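Local coordinates for MHC class I-like protein MILL2 (Mus musculus, PDB 6A97), which binds heparan sulfate proteoglycans on the surface of fibroblasts and has the domain plan of an MHC class I heavy chain, at residues T24-V29 with R128-L133; D49-L54 with G258-R263; Y227-T232 with E250-S255; T232-Q237 with V242-F247; S277-L280 with H285-M288. All blocks are in the same frame, centred on the assembly; numbering follows the deposited sequence.

Contact 1: T24-V29 with R128-L133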
# COMPACT_ATOMS: atom_id res chain seq x y z
N THR A 24 10.12 -14.05 -13.21
CA THR A 24 9.05 -14.78 -13.89
C THR A 24 9.03 -14.51 -15.39
O THR A 24 9.21 -13.37 -15.83
CB THR A 24 7.68 -14.42 -13.30
OG1 THR A 24 7.70 -14.60 -11.87
CG2 THR A 24 6.59 -15.32 -13.88
N LEU A 25 8.84 -15.57 -16.16
CA LEU A 25 8.61 -15.46 -17.60
C LEU A 25 7.20 -15.96 -17.88
O LEU A 25 6.84 -17.06 -17.49
CB LEU A 25 9.64 -16.28 -18.38
CG LEU A 25 9.34 -16.52 -19.87
CD1 LEU A 25 9.18 -15.21 -20.61
CD2 LEU A 25 10.42 -17.38 -20.51
N ARG A 26 6.40 -15.14 -18.55
CA ARG A 26 5.01 -15.50 -18.81
C ARG A 26 4.62 -15.24 -20.26
O ARG A 26 4.84 -14.15 -20.79
CB ARG A 26 4.06 -14.75 -17.88
CG ARG A 26 2.59 -15.08 -18.11
CD ARG A 26 1.69 -14.24 -17.20
NE ARG A 26 1.93 -14.52 -15.78
CZ ARG A 26 1.24 -15.40 -15.06
NH1 ARG A 26 1.53 -15.57 -13.78
NH2 ARG A 26 0.26 -16.10 -15.61
N TYR A 27 4.03 -16.25 -20.89
CA TYR A 27 3.49 -16.14 -22.23
C TYR A 27 1.98 -16.03 -22.14
O TYR A 27 1.34 -16.94 -21.62
CB TYR A 27 3.85 -17.36 -23.08
CG TYR A 27 5.32 -17.66 -23.24
CD1 TYR A 27 6.03 -18.31 -22.23
CD2 TYR A 27 6.00 -17.31 -24.41
CE1 TYR A 27 7.38 -18.61 -22.38
CE2 TYR A 27 7.35 -17.60 -24.56
CZ TYR A 27 8.03 -18.24 -23.55
OH TYR A 27 9.37 -18.53 -23.69
N ASN A 28 1.42 -14.93 -22.61
CA ASN A 28 -0.02 -14.81 -22.73
C ASN A 28 -0.42 -15.01 -24.19
O ASN A 28 -0.10 -14.18 -25.05
CB ASN A 28 -0.51 -13.46 -22.21
CG ASN A 28 -0.70 -13.46 -20.70
OD1 ASN A 28 -0.33 -14.41 -20.02
ND2 ASN A 28 -1.28 -12.39 -20.17
N VAL A 29 -1.09 -16.12 -24.46
CA VAL A 29 -1.43 -16.51 -25.83
C VAL A 29 -2.93 -16.45 -26.04
O VAL A 29 -3.71 -16.86 -25.19
CB VAL A 29 -0.93 -17.94 -26.15
CG1 VAL A 29 -1.24 -18.31 -27.59
CG2 VAL A 29 0.56 -18.06 -25.88
N ARG A 128 9.88 -23.19 -11.16
CA ARG A 128 8.48 -23.59 -11.11
C ARG A 128 7.75 -23.23 -12.41
O ARG A 128 7.65 -22.06 -12.76
CB ARG A 128 7.76 -22.93 -9.93
CG ARG A 128 6.26 -23.19 -9.92
CD ARG A 128 5.51 -22.18 -9.05
NE ARG A 128 5.37 -20.88 -9.70
CZ ARG A 128 4.28 -20.49 -10.37
NH1 ARG A 128 3.23 -21.30 -10.48
NH2 ARG A 128 4.24 -19.29 -10.93
N GLY A 129 7.24 -24.24 -13.11
CA GLY A 129 6.53 -24.01 -14.36
C GLY A 129 5.02 -24.03 -14.19
O GLY A 129 4.50 -24.56 -13.21
N PHE A 130 4.31 -23.44 -15.15
CA PHE A 130 2.85 -23.44 -15.13
C PHE A 130 2.28 -23.37 -16.55
O PHE A 130 2.94 -22.85 -17.46
CB PHE A 130 2.32 -22.28 -14.28
CG PHE A 130 2.69 -20.91 -14.80
CD1 PHE A 130 3.89 -20.31 -14.43
CD2 PHE A 130 1.84 -20.22 -15.65
CE1 PHE A 130 4.23 -19.06 -14.91
CE2 PHE A 130 2.18 -18.96 -16.13
CZ PHE A 130 3.38 -18.38 -15.76
N TRP A 131 1.07 -23.88 -16.73
CA TRP A 131 0.39 -23.79 -18.01
C TRP A 131 -1.12 -23.93 -17.82
O TRP A 131 -1.61 -24.99 -17.41
CB TRP A 131 0.91 -24.87 -18.97
CG TRP A 131 0.50 -24.69 -20.40
CD1 TRP A 131 -0.65 -24.13 -20.87
CD2 TRP A 131 1.26 -25.08 -21.56
NE1 TRP A 131 -0.67 -24.14 -22.24
CE2 TRP A 131 0.50 -24.72 -22.69
CE3 TRP A 131 2.50 -25.69 -21.75
CZ2 TRP A 131 0.94 -24.96 -24.00
CZ3 TRP A 131 2.94 -25.92 -23.04
CH2 TRP A 131 2.16 -25.56 -24.15
N HIS A 132 -1.85 -22.86 -18.12
CA HIS A 132 -3.30 -22.85 -18.01
C HIS A 132 -3.95 -22.50 -19.34
O HIS A 132 -3.43 -21.69 -20.09
CB HIS A 132 -3.77 -21.86 -16.94
CG HIS A 132 -3.05 -21.98 -15.63
ND1 HIS A 132 -3.45 -22.87 -14.65
CD2 HIS A 132 -1.97 -21.33 -15.14
CE1 HIS A 132 -2.64 -22.76 -13.61
NE2 HIS A 132 -1.73 -21.83 -13.88
N LEU A 133 -5.10 -23.12 -19.62
CA LEU A 133 -5.90 -22.73 -20.77
C LEU A 133 -7.21 -22.13 -20.29
O LEU A 133 -7.75 -22.52 -19.25
CB LEU A 133 -6.18 -23.92 -21.69
CG LEU A 133 -4.99 -24.68 -22.27
CD1 LEU A 133 -5.47 -25.88 -23.06
CD2 LEU A 133 -4.18 -23.76 -23.16
O HOH W 1 5.07 -16.54 -11.20
O HOH W 2 1.25 -18.16 -12.05
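The CZ end of the Phe-130 ring lies over one face of the Arg-26 guanidinium, with Phe-130 CZ 3.7 Å from Arg-26 CZ; toward the ring the approach is oblique. The closest pair is Arg-26 NH2 and Phe-130 CE2 at 3.5 Å. The side chains cross at about a right angle and the two planes are 38° apart, so this is a tilted overlap, not a flat stack. Phe-130 reaches it with CG between its backbone N and carbonyl carbon (chi1 62°), which sends the ring toward strand 23-31; Phe-130 CZ also lies 4.1 Å from Leu-25 O.

Arg-26 NH2 is hydrogen-bonded to Thr-116 OG1, which helps hold the guanidinium in place, while Arg-26 NH1 gives a bond of 3.1 Å to water 2. That water hovers over a face of the Phe-130 ring and takes a weak bond from Arg-128 NH2, a bridge that probably eases the proximity of the two like charges. Arg-128 NH2 also donates weakly to water 1, which has a weak bond to Thr-24 OG1; the charge of Arg-128 is met by Glu-120 through NE.

The two strands are not neighbours: strand 113-121 runs between them in the class I platform sheet. Arg-26 and Phe-130 meet across it on one face, while Leu-25, Tyr-27 and Trp-131 turn to the other and pack against helices 75-96 and 171-193.

Contact 2: D49-L54 with G258-R263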
# COMPACT_ATOMS: atom_id res chain seq x y z
N ASP A 49 9.01 -10.47 -15.56
CA ASP A 49 8.77 -9.79 -14.29
C ASP A 49 7.59 -8.83 -14.41
O ASP A 49 7.66 -7.68 -13.96
CB ASP A 49 10.03 -9.06 -13.82
CG ASP A 49 11.19 -10.02 -13.56
OD1 ASP A 49 10.93 -11.21 -13.29
OD2 ASP A 49 12.35 -9.59 -13.64
N GLU A 50 6.53 -9.32 -15.05
CA GLU A 50 5.27 -8.60 -15.26
C GLU A 50 5.35 -7.46 -16.29
O GLU A 50 4.36 -6.79 -16.54
CB GLU A 50 4.72 -8.05 -13.94
CG GLU A 50 4.76 -9.03 -12.77
CD GLU A 50 3.95 -10.28 -13.02
OE1 GLU A 50 4.38 -11.36 -12.58
OE2 GLU A 50 2.88 -10.17 -13.66
N GLU A 51 6.53 -7.25 -16.88
CA GLU A 51 6.67 -6.20 -17.90
C GLU A 51 6.67 -6.77 -19.32
O GLU A 51 7.42 -7.70 -19.63
CB GLU A 51 7.94 -5.39 -17.67
CG GLU A 51 7.97 -4.70 -16.32
CD GLU A 51 6.75 -3.84 -16.09
OE1 GLU A 51 6.01 -4.10 -15.12
OE2 GLU A 51 6.52 -2.90 -16.88
N LEU A 52 5.83 -6.21 -20.18
CA LEU A 52 5.73 -6.65 -21.56
C LEU A 52 7.08 -6.49 -22.24
O LEU A 52 7.69 -5.42 -22.22
CB LEU A 52 4.64 -5.88 -22.31
CG LEU A 52 4.47 -6.25 -23.78
CD1 LEU A 52 4.07 -7.72 -23.94
CD2 LEU A 52 3.44 -5.34 -24.45
N PHE A 53 7.56 -7.58 -22.83
CA PHE A 53 8.91 -7.62 -23.38
C PHE A 53 8.87 -7.86 -24.89
O PHE A 53 9.55 -7.17 -25.66
CB PHE A 53 9.73 -8.70 -22.67
CG PHE A 53 11.11 -8.89 -23.22
CD1 PHE A 53 11.95 -7.80 -23.40
CD2 PHE A 53 11.57 -10.15 -23.56
CE1 PHE A 53 13.22 -7.97 -23.92
CE2 PHE A 53 12.85 -10.32 -24.07
CZ PHE A 53 13.67 -9.24 -24.25
N LEU A 54 8.08 -8.83 -25.31
CA LEU A 54 8.02 -9.16 -26.73
C LEU A 54 6.58 -9.40 -27.14
O LEU A 54 5.75 -9.82 -26.32
CB LEU A 54 8.86 -10.41 -27.03
CG LEU A 54 10.38 -10.29 -26.93
CD1 LEU A 54 11.03 -11.67 -26.93
CD2 LEU A 54 10.91 -9.44 -28.07
N GLY A 258 6.03 3.17 -19.69
CA GLY A 258 6.78 2.12 -19.04
C GLY A 258 6.84 2.27 -17.53
O GLY A 258 7.36 1.41 -16.84
N THR A 259 6.31 3.38 -17.02
CA THR A 259 6.20 3.56 -15.57
C THR A 259 4.75 3.48 -15.13
O THR A 259 3.82 3.51 -15.94
CB THR A 259 6.80 4.90 -15.10
OG1 THR A 259 5.96 5.99 -15.52
CG2 THR A 259 8.21 5.09 -15.67
N TYR A 260 4.54 3.39 -13.82
CA TYR A 260 3.20 3.16 -13.31
C TYR A 260 2.77 4.22 -12.31
O TYR A 260 3.59 4.95 -11.77
CB TYR A 260 3.13 1.77 -12.69
CG TYR A 260 3.46 0.73 -13.73
CD1 TYR A 260 2.48 0.25 -14.58
CD2 TYR A 260 4.77 0.28 -13.90
CE1 TYR A 260 2.78 -0.67 -15.57
CE2 TYR A 260 5.08 -0.64 -14.89
CZ TYR A 260 4.08 -1.11 -15.72
OH TYR A 260 4.37 -2.03 -16.70
N GLN A 261 1.46 4.33 -12.11
CA GLN A 261 0.94 5.30 -11.17
C GLN A 261 -0.23 4.72 -10.40
O GLN A 261 -0.75 3.65 -10.75
CB GLN A 261 0.55 6.59 -11.89
CG GLN A 261 -0.59 6.45 -12.88
CD GLN A 261 -0.94 7.79 -13.51
OE1 GLN A 261 -1.85 8.49 -13.06
NE2 GLN A 261 -0.19 8.17 -14.55
N ALA A 262 -0.64 5.42 -9.35
CA ALA A 262 -1.71 4.95 -8.48
C ALA A 262 -2.50 6.13 -7.92
O ALA A 262 -2.07 7.28 -8.00
CB ALA A 262 -1.14 4.11 -7.35
N ARG A 263 -3.67 5.84 -7.36
CA ARG A 263 -4.58 6.89 -6.93
C ARG A 263 -5.49 6.42 -5.80
O ARG A 263 -5.99 5.29 -5.84
CB ARG A 263 -5.41 7.37 -8.13
CG ARG A 263 -6.67 8.14 -7.79
CD ARG A 263 -7.41 8.55 -9.06
NE ARG A 263 -7.78 7.39 -9.86
CZ ARG A 263 -8.14 7.45 -11.14
NH1 ARG A 263 -8.19 8.61 -11.77
NH2 ARG A 263 -8.47 6.34 -11.79
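Glu-51 and Tyr-260 come at each other from opposite directions and meet through their polar ends. Tyr-260 OH donates a hydrogen bond to Glu-51 OE2; the modelled length of 2.3 Å between these two oxygens is shorter than such a bond should be, so its exact geometry is doubtful. OE2 lies at the edge of the ring, near its plane, whereas the carboxylate is turned 79° from that plane. The Glu-51 chain folds at chi2 (-54°), which swings the carboxylate round to the tyrosine. The other oxygen, Glu-51 OE1, is held by a salt bridge to Arg-229, whose NH2 also makes a weak hydrogen bond to Tyr-260 OH, so acid, phenol and guanidinium form one polar cluster.

Away from this cluster the contact is thin. Gly-258, exposed to solvent, comes no nearer than 4.4 Å, from Gly-258 O to Glu-51 OE2, and the backbones stay well apart. Tyr-260 is buried, its ring packing on Ile-252, while Glu-51 is partly exposed.

Glu-51 of the platform, with Tyr-260 and Arg-229 of the immunoglobulin-like domain, thus bridges the gap between the alpha-1 end of the platform sheet and alpha-3, the interdomain junction of the MHC class I fold.

Contact 3: Y227-T232 with E250-S255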
# COMPACT_ATOMS: atom_id res chain seq x y z
N TYR A 227 8.46 2.49 -10.72
CA TYR A 227 9.26 1.69 -11.64
C TYR A 227 8.72 0.27 -11.79
O TYR A 227 8.96 -0.39 -12.80
CB TYR A 227 10.72 1.65 -11.19
N THR A 228 8.02 -0.20 -10.77
CA THR A 228 7.39 -1.52 -10.81
C THR A 228 5.90 -1.39 -10.52
O THR A 228 5.40 -0.28 -10.28
CB THR A 228 8.02 -2.50 -9.81
OG1 THR A 228 7.71 -2.10 -8.47
CG2 THR A 228 9.53 -2.56 -10.00
N ARG A 229 5.19 -2.51 -10.54
CA ARG A 229 3.74 -2.51 -10.35
C ARG A 229 3.33 -2.73 -8.90
O ARG A 229 2.20 -3.13 -8.62
CB ARG A 229 3.10 -3.58 -11.23
CG ARG A 229 3.22 -3.30 -12.72
CD ARG A 229 2.92 -4.55 -13.53
NE ARG A 229 3.08 -4.31 -14.96
CZ ARG A 229 2.09 -4.38 -15.84
NH1 ARG A 229 0.87 -4.70 -15.44
NH2 ARG A 229 2.33 -4.15 -17.12
N GLU A 230 4.25 -2.47 -7.97
CA GLU A 230 3.95 -2.66 -6.55
C GLU A 230 4.07 -1.36 -5.78
O GLU A 230 5.11 -0.69 -5.81
CB GLU A 230 4.88 -3.71 -5.95
CG GLU A 230 4.72 -5.09 -6.56
CD GLU A 230 5.65 -6.11 -5.93
OE1 GLU A 230 6.88 -5.91 -5.98
OE2 GLU A 230 5.14 -7.12 -5.40
N ALA A 231 3.00 -1.00 -5.08
CA ALA A 231 2.97 0.22 -4.28
C ALA A 231 1.79 0.19 -3.32
O ALA A 231 0.80 -0.51 -3.54
CB ALA A 231 2.89 1.44 -5.17
N THR A 232 1.90 0.95 -2.23
CA THR A 232 0.78 1.14 -1.33
C THR A 232 0.59 2.62 -1.05
O THR A 232 1.55 3.36 -0.85
CB THR A 232 0.97 0.39 0.01
OG1 THR A 232 2.10 0.91 0.70
CG2 THR A 232 1.16 -1.10 -0.22
N GLU A 250 -2.15 -6.09 -11.44
CA GLU A 250 -3.40 -6.00 -12.18
C GLU A 250 -4.34 -4.89 -11.71
O GLU A 250 -5.46 -4.77 -12.20
CB GLU A 250 -4.13 -7.35 -12.11
CG GLU A 250 -3.53 -8.41 -13.03
CD GLU A 250 -4.04 -9.81 -12.73
OE1 GLU A 250 -4.97 -9.94 -11.90
OE2 GLU A 250 -3.51 -10.77 -13.32
N THR A 251 -3.88 -4.07 -10.78
CA THR A 251 -4.71 -2.97 -10.26
C THR A 251 -4.02 -1.62 -10.39
O THR A 251 -4.67 -0.57 -10.34
CB THR A 251 -5.09 -3.20 -8.79
OG1 THR A 251 -3.90 -3.45 -8.02
CG2 THR A 251 -6.03 -4.38 -8.66
N ILE A 252 -2.70 -1.63 -10.53
CA ILE A 252 -1.93 -0.40 -10.69
C ILE A 252 -2.15 0.18 -12.10
O ILE A 252 -2.41 -0.56 -13.05
CB ILE A 252 -0.43 -0.64 -10.42
CG1 ILE A 252 0.24 0.64 -9.91
CG2 ILE A 252 0.28 -1.20 -11.65
CD1 ILE A 252 1.61 0.41 -9.31
N LEU A 253 -2.07 1.50 -12.22
CA LEU A 253 -2.34 2.16 -13.50
C LEU A 253 -1.08 2.35 -14.34
O LEU A 253 -0.10 2.93 -13.88
CB LEU A 253 -3.00 3.53 -13.26
CG LEU A 253 -4.26 3.57 -12.40
CD1 LEU A 253 -4.72 5.01 -12.21
CD2 LEU A 253 -5.36 2.74 -13.03
N PRO A 254 -1.11 1.85 -15.59
CA PRO A 254 -0.01 2.13 -16.51
C PRO A 254 -0.03 3.59 -16.94
O PRO A 254 -1.06 4.08 -17.39
CB PRO A 254 -0.29 1.19 -17.68
CG PRO A 254 -1.77 0.99 -17.65
CD PRO A 254 -2.16 1.02 -16.20
N SER A 255 1.10 4.28 -16.79
CA SER A 255 1.19 5.67 -17.23
C SER A 255 1.41 5.76 -18.74
O SER A 255 1.15 6.80 -19.34
CB SER A 255 2.31 6.39 -16.49
OG SER A 255 1.97 6.58 -15.13
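Arg-229, whose aliphatic base rests on Ile-252, is held through all three of its guanidinium nitrogens: NH1 is hydrogen-bonded to the carbonyl of Ser-249, just before segment 250-255, while NE and NH2 belong to the cluster with Glu-51 and Tyr-260. No polar bond joins the segments 227-232 and 250-255 themselves; what joins them is Ile-252. Its CG2 branch lies against the first carbons of the arginine, 3.7 Å from Arg-229 CB and 3.8 Å from Arg-229 CG, as the two chains pass at a slant. The other branch starts with CG1 roughly anti to the backbone N (chi1 -152°) and runs on extended, carrying the terminal methyl under the turn of the chain. There Ile-252 CD1 is 3.6 Å from the carbonyl carbon of Arg-229, 4.0 Å from Thr-228 O and 4.5 Å from Ala-231 CB. The turn is therefore packed through its backbone as much as through side chains, while the side chains of Thr-228 and Glu-230 set out away from segment 250-255.

Ile-252 also touches Leu-226, Phe-247 and Tyr-260, and Ala-231 touches Leu-226 and Leu-280. The arrangement closes one end of the hydrophobic core between the two sheets of an immunoglobulin C1-set sandwich, at the end facing the platform.

Contact 4: T232-Q237 with V242-F247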
# COMPACT_ATOMS: atom_id res chain seq x y z
N THR A 232 1.90 0.95 -2.23
CA THR A 232 0.78 1.14 -1.33
C THR A 232 0.59 2.62 -1.05
O THR A 232 1.55 3.36 -0.85
CB THR A 232 0.97 0.39 0.01
OG1 THR A 232 2.10 0.91 0.70
CG2 THR A 232 1.16 -1.10 -0.22
N LEU A 233 -0.67 3.04 -1.05
CA LEU A 233 -1.04 4.39 -0.67
C LEU A 233 -1.97 4.32 0.53
O LEU A 233 -2.87 3.48 0.57
CB LEU A 233 -1.72 5.14 -1.82
CG LEU A 233 -0.86 5.65 -2.97
CD1 LEU A 233 -1.75 6.18 -4.08
CD2 LEU A 233 0.09 6.74 -2.47
N VAL A 234 -1.74 5.18 1.51
CA VAL A 234 -2.60 5.23 2.68
C VAL A 234 -2.91 6.68 3.03
O VAL A 234 -2.01 7.53 3.04
CB VAL A 234 -1.97 4.50 3.89
CG1 VAL A 234 -0.57 5.00 4.16
CG2 VAL A 234 -2.84 4.67 5.13
N TRP A 235 -4.18 6.97 3.28
CA TRP A 235 -4.57 8.26 3.84
C TRP A 235 -4.51 8.16 5.35
O TRP A 235 -5.05 7.21 5.94
CB TRP A 235 -5.96 8.66 3.37
CG TRP A 235 -5.97 9.42 2.08
CD1 TRP A 235 -6.38 8.97 0.86
CD2 TRP A 235 -5.51 10.77 1.88
NE1 TRP A 235 -6.23 9.96 -0.08
CE2 TRP A 235 -5.69 11.07 0.52
CE3 TRP A 235 -4.97 11.74 2.72
CZ2 TRP A 235 -5.35 12.30 -0.03
CZ3 TRP A 235 -4.63 12.97 2.18
CH2 TRP A 235 -4.83 13.24 0.82
N LEU A 236 -3.86 9.14 5.98
CA LEU A 236 -3.67 9.13 7.42
C LEU A 236 -4.37 10.32 8.07
O LEU A 236 -4.24 11.45 7.60
CB LEU A 236 -2.18 9.16 7.77
CG LEU A 236 -1.33 7.97 7.29
CD1 LEU A 236 0.15 8.31 7.39
CD2 LEU A 236 -1.64 6.73 8.10
N GLN A 237 -5.11 10.06 9.14
CA GLN A 237 -5.68 11.14 9.93
C GLN A 237 -5.13 11.04 11.34
O GLN A 237 -5.39 10.06 12.05
CB GLN A 237 -7.21 11.07 9.95
CG GLN A 237 -7.83 12.05 10.94
CD GLN A 237 -9.33 12.19 10.78
OE1 GLN A 237 -10.02 11.24 10.42
NE2 GLN A 237 -9.84 13.39 11.04
N VAL A 242 -7.01 5.87 7.47
CA VAL A 242 -8.45 5.98 7.28
C VAL A 242 -8.86 5.36 5.95
O VAL A 242 -10.01 4.96 5.76
CB VAL A 242 -8.93 7.44 7.35
CG1 VAL A 242 -8.79 7.97 8.77
CG2 VAL A 242 -8.16 8.31 6.37
N GLN A 243 -7.90 5.29 5.03
CA GLN A 243 -8.08 4.57 3.78
C GLN A 243 -6.73 4.04 3.34
O GLN A 243 -5.72 4.76 3.40
CB GLN A 243 -8.70 5.45 2.70
CG GLN A 243 -8.95 4.75 1.37
CD GLN A 243 -9.91 3.57 1.48
OE1 GLN A 243 -9.51 2.46 1.83
NE2 GLN A 243 -11.18 3.82 1.19
N GLN A 244 -6.70 2.79 2.90
CA GLN A 244 -5.47 2.13 2.51
C GLN A 244 -5.70 1.30 1.26
O GLN A 244 -6.70 0.60 1.14
CB GLN A 244 -4.95 1.25 3.66
CG GLN A 244 -3.53 0.72 3.49
CD GLN A 244 -3.44 -0.47 2.54
OE1 GLN A 244 -4.41 -1.21 2.37
NE2 GLN A 244 -2.28 -0.64 1.91
N LYS A 245 -4.77 1.39 0.31
CA LYS A 245 -4.83 0.55 -0.88
C LYS A 245 -3.46 0.03 -1.27
O LYS A 245 -2.49 0.79 -1.35
CB LYS A 245 -5.45 1.33 -2.05
CG LYS A 245 -6.96 1.25 -2.12
CD LYS A 245 -7.54 2.31 -3.04
CE LYS A 245 -9.06 2.35 -2.96
NZ LYS A 245 -9.69 1.48 -3.99
N THR A 246 -3.38 -1.28 -1.48
CA THR A 246 -2.18 -1.91 -2.00
C THR A 246 -2.35 -2.19 -3.48
O THR A 246 -3.30 -2.87 -3.89
CB THR A 246 -1.86 -3.22 -1.25
OG1 THR A 246 -1.62 -2.93 0.13
CG2 THR A 246 -0.64 -3.90 -1.84
N PHE A 247 -1.45 -1.66 -4.30
CA PHE A 247 -1.55 -1.83 -5.74
C PHE A 247 -0.60 -2.93 -6.22
O PHE A 247 0.54 -3.01 -5.77
CB PHE A 247 -1.26 -0.52 -6.46
CG PHE A 247 -2.22 0.58 -6.11
CD1 PHE A 247 -1.99 1.41 -5.02
CD2 PHE A 247 -3.37 0.78 -6.86
CE1 PHE A 247 -2.88 2.41 -4.69
CE2 PHE A 247 -4.26 1.79 -6.54
CZ PHE A 247 -4.02 2.61 -5.45
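Strands 231-237 and 240-247 form a beta hairpin at one border of a sheet in the immunoglobulin-like alpha-3 domain; within it, residues 232-237 and 243-247 run antiparallel at 172°. Leu-233 and Lys-245 are a hydrogen-bonded pair, with Leu-233 N to Lys-245 O at 2.9 Å and Lys-245 N to Leu-233 O at 2.8 Å. Farther along, Trp-235 N binds Gln-243 O at 2.7 Å, but Trp-235 O is met by Val-242 N at 2.8 Å: Val-242 and Gln-243 both face Trp-235, a classic beta bulge. The bulge sets Val-242 beside the strand, its CG2 3.7 Å from Trp-235 CB and its CG1 against Gln-237 CB, where the two side chains cross nearly at right angles.

On the face of Thr-232 and Val-234, Thr-232 and Thr-246 lie side by side, pointing the same way, with Thr-232 CG2 3.3 Å from Thr-246 OG1. Gln-244 bends at chi2 (-78°) to bring its amide alongside Thr-232 and donate an almost straight bond, 3.0 Å from Gln-244 NE2 to Thr-246 OG1, with the hydroxyl oxygen in the amide plane.

On the other face Leu-233 CD1 comes 4.0 Å from Phe-247 CE1. Leu-233 and Trp-235 here reach across the sandwich to Cys-221 on strand 217-226 and to strand 260-268, where Trp-235 NE1 is bonded to the carbonyl of Val-264. Strand 276-282 pairs with the far side of strand 231-237, so strand 240-247 is the outermost of this sheet within the chain.

Contact 5: S277-L280 with H285-M288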
# COMPACT_ATOMS: atom_id res chain seq x y z
N SER A 277 -2.93 13.34 5.67
CA SER A 277 -1.69 13.18 4.91
C SER A 277 -1.72 11.88 4.12
O SER A 277 -2.29 10.89 4.57
CB SER A 277 -0.48 13.18 5.85
OG SER A 277 -0.47 14.35 6.66
N CYS A 278 -1.13 11.90 2.93
CA CYS A 278 -1.02 10.70 2.10
C CYS A 278 0.39 10.14 2.15
O CYS A 278 1.36 10.87 1.98
CB CYS A 278 -1.40 11.01 0.65
SG CYS A 278 -1.38 9.56 -0.42
N ASN A 279 0.51 8.84 2.38
CA ASN A 279 1.82 8.21 2.48
C ASN A 279 2.01 7.11 1.44
O ASN A 279 1.26 6.13 1.41
CB ASN A 279 2.02 7.64 3.89
CG ASN A 279 3.42 7.07 4.11
OD1 ASN A 279 3.62 6.22 4.98
ND2 ASN A 279 4.38 7.54 3.32
N LEU A 280 3.01 7.30 0.58
CA LEU A 280 3.33 6.31 -0.44
C LEU A 280 4.49 5.41 -0.00
O LEU A 280 5.51 5.90 0.47
CB LEU A 280 3.69 6.99 -1.76
CG LEU A 280 4.37 6.07 -2.79
CD1 LEU A 280 3.36 5.11 -3.42
CD2 LEU A 280 5.11 6.87 -3.86
N HIS A 285 11.41 3.38 -1.02
CA HIS A 285 10.94 4.73 -0.75
C HIS A 285 9.71 4.79 0.15
O HIS A 285 8.79 3.98 0.01
CB HIS A 285 10.60 5.46 -2.05
CG HIS A 285 11.75 5.59 -3.00
ND1 HIS A 285 12.47 6.76 -3.14
CD2 HIS A 285 12.30 4.71 -3.86
CE1 HIS A 285 13.42 6.59 -4.05
NE2 HIS A 285 13.34 5.35 -4.50
N SER A 286 9.69 5.76 1.05
CA SER A 286 8.47 6.16 1.73
C SER A 286 8.37 7.67 1.62
O SER A 286 9.29 8.40 1.98
CB SER A 286 8.46 5.71 3.19
OG SER A 286 7.30 6.20 3.85
N ILE A 287 7.24 8.13 1.09
CA ILE A 287 7.02 9.55 0.85
C ILE A 287 5.68 9.96 1.45
O ILE A 287 4.69 9.25 1.28
CB ILE A 287 7.00 9.88 -0.66
CG1 ILE A 287 8.28 9.40 -1.34
CG2 ILE A 287 6.82 11.38 -0.88
CD1 ILE A 287 8.33 9.68 -2.83
N MET A 288 5.65 11.09 2.14
CA MET A 288 4.39 11.59 2.69
C MET A 288 4.12 13.03 2.28
O MET A 288 5.02 13.87 2.30
CB MET A 288 4.39 11.47 4.21
CG MET A 288 3.04 11.76 4.84
SD MET A 288 2.76 10.84 6.36
CE MET A 288 4.03 11.54 7.42
O HOH W 3 5.70 4.13 4.93
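Leu-280 and Ile-287 form an antiparallel hydrogen-bonded pair, Leu-280 N to Ile-287 O at 2.7 Å and Ile-287 N to Leu-280 O at 2.9 Å, flanked by the non-hydrogen-bonded pair Asn-279 and Met-288. This is the beta hairpin of the last two strands of the immunoglobulin C1-set domain, 276-282 and 285-290. Cys-278 points away from strand 285-290 and into the sandwich, where its disulfide to Cys-221 ties the two sheets together.

Leu-280 and Ile-287 share the face turned to the core; their branches meet loosely, Leu-280 CD2 4.4 Å from Ile-287 CD1. On the opposite face Met-288 bends at chi2 and chi3 so that its chain passes Ser-277 and Asn-279. Met-288 CG is 3.9 Å from Ser-277 CB, and the sulfur follows at 4.1 Å from SD to Asn-279 CB. Ser-277 OG is bonded instead to Thr-290.

Strand 285-290 does not end the sheet in the assembly: residues 285-287 pair antiparallel with a strand of another protein chain, which also gives Asn-279 OD1 a backbone partner.

Asn-279 is the polar tie across the hairpin. With CG opposite its backbone N (chi1 -175°), its ND2 reaches Ile-287 O at 2.7 Å from above the carbonyl plane, making this oxygen a double acceptor beside Leu-280 N. The same ND2 makes a longer, nearly straight bond to Ser-286 OG, and both acceptors lie in the amide plane. Water 3 completes the ring, donating to Asn-279 OD1 and accepting from Ser-286 OG at 2.8 Å.

In the fold
Contact 1 lies in the platform sheet under the alpha-1 and alpha-2 helices, contacts 3, 4 and 5 lie in the alpha-3 domain, and contact 2 joins the two. Contacts 1 and 2, whose segments alternate along the chain, are about 18 Å apart between centres and meet where Thr-24 pairs with Asp-49. Contact 2 sits about 7 Å from contact 3, centre to centre, sharing the sheet of strands 253-254 and 260-268. Contacts 3 and 4 fall between the two segments of contact 2 and share Thr-232. Contact 5 comes last; it and contact 4, centres about 9 Å apart, are hairpins in one sheet. Platform and immunoglobulin domain are thus linked through a continuous series of touching contacts.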